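Local coordinates for protein tryptophan--tRNA ligase (PDB 3TZL) that probably catalyses the ATP-dependent attachment of tryptophan to its cognate tRNA, as a homodimeric class I synthetase, at residues 42-47 with 87-92. Numbering follows the deposited sequence.
Sequences ANYHAM and EVMELY. With TRP (tryptophan), chain J.
Tyr44 reaches across to helix 87-96 and meets it in two ways, a worked example of one ring engaged at both face and edge. Over one face lies the selenium of Met89, a selenomethionine, 4.4 Å from the ring centroid and only 14° off the normal: a Met-aromatic contact. The bend at chi2 (-85°) swings the selenium over the ring, toward its rim, while Met89 CG lies 3.9 Å from Tyr44 CE2. At the ring edge, near its plane, Val88 CG1 packs 3.8 Å from Tyr44 CE2. No hydrogen bond spans the two segments; the hydroxyl of buried Tyr44 is instead hydrogen-bonded to Glu90 OE1 of the second subunit, which ties this packing to the dimer interface.

Next along the chain, His45 serves the substrate: the bound tryptophan lays its CD1 over one imidazole face, 3.5 Å from His45 CD2. His45 NE2 is hydrogen-bonded to Asp134, whose OD2 also binds the ligand, and Val88 touches that same aspartate. The short helix 43-46, directly after strand 36-41 of the parallel sheet, thus packs through Tyr44 on helix 87-96, with helix 122-137 touching both His45 and Met89.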
loop_
_atom_site.group_PDB
_atom_site.type_symbol
_atom_site.label_atom_id
_atom_site.label_comp_id
_atom_site.label_asym_id
_atom_site.label_seq_id
_atom_site.Cartn_x
_atom_site.Cartn_y
_atom_site.Cartn_z
ATOM N N ALA B 42 -2.844 9.281 12.579
ATOM C CA ALA B 42 -2.208 8.739 11.387
ATOM C C ALA B 42 -1.291 7.620 11.772
ATOM O O ALA B 42 -0.082 7.773 11.696
ATOM C CB ALA B 42 -1.413 9.837 10.668
ATOM N N ASN B 43 -1.851 6.489 12.181
ATOM C CA ASN B 43 -1.002 5.408 12.665
ATOM C C ASN B 43 -0.235 4.631 11.585
ATOM O O ASN B 43 0.825 4.081 11.886
ATOM C CB ASN B 43 -1.722 4.477 13.674
ATOM C CG ASN B 43 -2.872 3.676 13.068
ATOM O OD1 ASN B 43 -3.586 4.153 12.191
ATOM N ND2 ASN B 43 -3.077 2.455 13.578
ATOM N N TYR B 44 -0.736 4.581 10.344
ATOM C CA TYR B 44 0.063 3.916 9.285
ATOM C C TYR B 44 1.355 4.685 9.104
ATOM O O TYR B 44 2.431 4.103 9.023
ATOM C CB TYR B 44 -0.672 3.836 7.939
ATOM C CG TYR B 44 -1.727 2.754 7.847
ATOM C CD1 TYR B 44 -1.529 1.502 8.401
ATOM C CD2 TYR B 44 -2.925 2.997 7.196
ATOM C CE1 TYR B 44 -2.502 0.513 8.288
ATOM C CE2 TYR B 44 -3.898 2.034 7.087
ATOM C CZ TYR B 44 -3.693 0.798 7.633
ATOM O OH TYR B 44 -4.690 -0.148 7.499
ATOM N N HIS B 45 1.242 6.007 9.059
ATOM C CA HIS B 45 2.406 6.876 8.863
ATOM C C HIS B 45 3.421 6.769 9.990
ATOM O O HIS B 45 4.611 6.951 9.765
ATOM C CB HIS B 45 1.972 8.332 8.692
ATOM C CG HIS B 45 1.285 8.611 7.384
ATOM N ND1 HIS B 45 1.975 8.912 6.228
ATOM C CD2 HIS B 45 -0.029 8.640 7.056
ATOM C CE1 HIS B 45 1.115 9.096 5.241
ATOM N NE2 HIS B 45 -0.108 8.946 5.719
ATOM N N ALA B 46 2.972 6.461 11.208
ATOM C CA ALA B 46 3.921 6.368 12.317
ATOM C C ALA B 46 4.800 5.146 12.145
ATOM O O ALA B 46 5.844 5.040 12.792
ATOM C CB ALA B 46 3.212 6.335 13.666
HETATM N N MSE B 47 4.382 4.218 11.277
HETATM C CA MSE B 47 5.168 3.013 11.069
HETATM C C MSE B 47 6.464 3.258 10.302
HETATM O O MSE B 47 7.311 2.370 10.266
HETATM C CB MSE B 47 4.360 1.946 10.368
HETATM C CG MSE B 47 3.043 1.691 11.036
HETATM SE SE MSE B 47 1.971 0.368 10.109
HETATM C CE MSE B 47 0.460 0.346 11.380
ATOM N N GLU B 87 -9.813 1.013 3.416
ATOM C CA GLU B 87 -9.918 1.479 2.029
ATOM C C GLU B 87 -8.714 2.313 1.626
ATOM O O GLU B 87 -8.278 2.271 0.472
ATOM C CB GLU B 87 -11.188 2.309 1.809
ATOM C CG GLU B 87 -12.477 1.478 1.674
ATOM C CD GLU B 87 -12.999 0.888 3.002
ATOM O OE1 GLU B 87 -12.466 1.225 4.087
ATOM O OE2 GLU B 87 -13.942 0.063 2.946
ATOM N N VAL B 88 -8.158 3.051 2.582
ATOM C CA VAL B 88 -7.028 3.923 2.268
ATOM C C VAL B 88 -5.819 3.193 1.680
ATOM O O VAL B 88 -5.106 3.755 0.847
ATOM C CB VAL B 88 -6.610 4.825 3.461
ATOM C CG1 VAL B 88 -5.798 4.038 4.508
ATOM C CG2 VAL B 88 -5.830 6.015 2.932
HETATM N N MSE B 89 -5.609 1.940 2.081
HETATM C CA MSE B 89 -4.503 1.126 1.550
HETATM C C MSE B 89 -4.717 0.760 0.089
HETATM O O MSE B 89 -3.788 0.761 -0.710
HETATM C CB MSE B 89 -4.363 -0.160 2.340
HETATM C CG MSE B 89 -3.863 0.055 3.729
HETATM SE SE MSE B 89 -1.925 0.135 3.727
HETATM C CE MSE B 89 -1.436 1.785 2.926
ATOM N N GLU B 90 -5.950 0.423 -0.243
ATOM C CA GLU B 90 -6.294 0.090 -1.605
ATOM C C GLU B 90 -6.137 1.323 -2.480
ATOM O O GLU B 90 -5.559 1.244 -3.558
ATOM C CB GLU B 90 -7.718 -0.451 -1.659
ATOM C CG GLU B 90 -8.034 -1.186 -2.950
ATOM C CD GLU B 90 -9.127 -2.211 -2.771
ATOM O OE1 GLU B 90 -8.916 -3.387 -3.173
ATOM O OE2 GLU B 90 -10.197 -1.840 -2.238
ATOM N N LEU B 91 -6.620 2.477 -2.005
ATOM C CA LEU B 91 -6.499 3.718 -2.777
ATOM C C LEU B 91 -5.041 4.114 -3.013
ATOM O O LEU B 91 -4.677 4.561 -4.090
ATOM C CB LEU B 91 -7.269 4.875 -2.129
ATOM C CG LEU B 91 -7.255 6.172 -2.944
ATOM C CD1 LEU B 91 -7.838 5.913 -4.333
ATOM C CD2 LEU B 91 -8.007 7.356 -2.249
ATOM N N TYR B 92 -4.226 3.954 -1.982
ATOM C CA TYR B 92 -2.790 4.199 -2.051
ATOM C C TYR B 92 -2.125 3.436 -3.208
ATOM O O TYR B 92 -1.380 4.026 -3.994
ATOM C CB TYR B 92 -2.186 3.844 -0.689
ATOM C CG TYR B 92 -0.710 3.534 -0.622
ATOM C CD1 TYR B 92 0.247 4.482 -0.959
ATOM C CD2 TYR B 92 -0.275 2.308 -0.134
ATOM C CE1 TYR B 92 1.597 4.194 -0.860
ATOM C CE2 TYR B 92 1.064 2.024 -0.016
ATOM C CZ TYR B 92 2.002 2.969 -0.387
ATOM O OH TYR B 92 3.353 2.669 -0.284
HETATM N N TRP J . 2.267 13.931 7.343
HETATM C CA TRP J . 1.534 14.575 8.437
HETATM C C TRP J . 2.480 14.993 9.555
HETATM O O TRP J . 2.103 15.735 10.469
HETATM C CB TRP J . 0.433 13.651 8.985
HETATM C CG TRP J . -0.564 13.271 7.931
HETATM C CD1 TRP J . -0.739 12.042 7.352
HETATM C CD2 TRP J . -1.489 14.154 7.299
HETATM N NE1 TRP J . -1.740 12.107 6.403
HETATM C CE2 TRP J . -2.210 13.396 6.346
HETATM C CE3 TRP J . -1.781 15.517 7.444
HETATM C CZ2 TRP J . -3.213 13.957 5.555
HETATM C CZ3 TRP J . -2.776 16.075 6.650
HETATM C CH2 TRP J . -3.482 15.293 5.724
HETATM O OXT TRP J . 3.644 14.586 9.552
#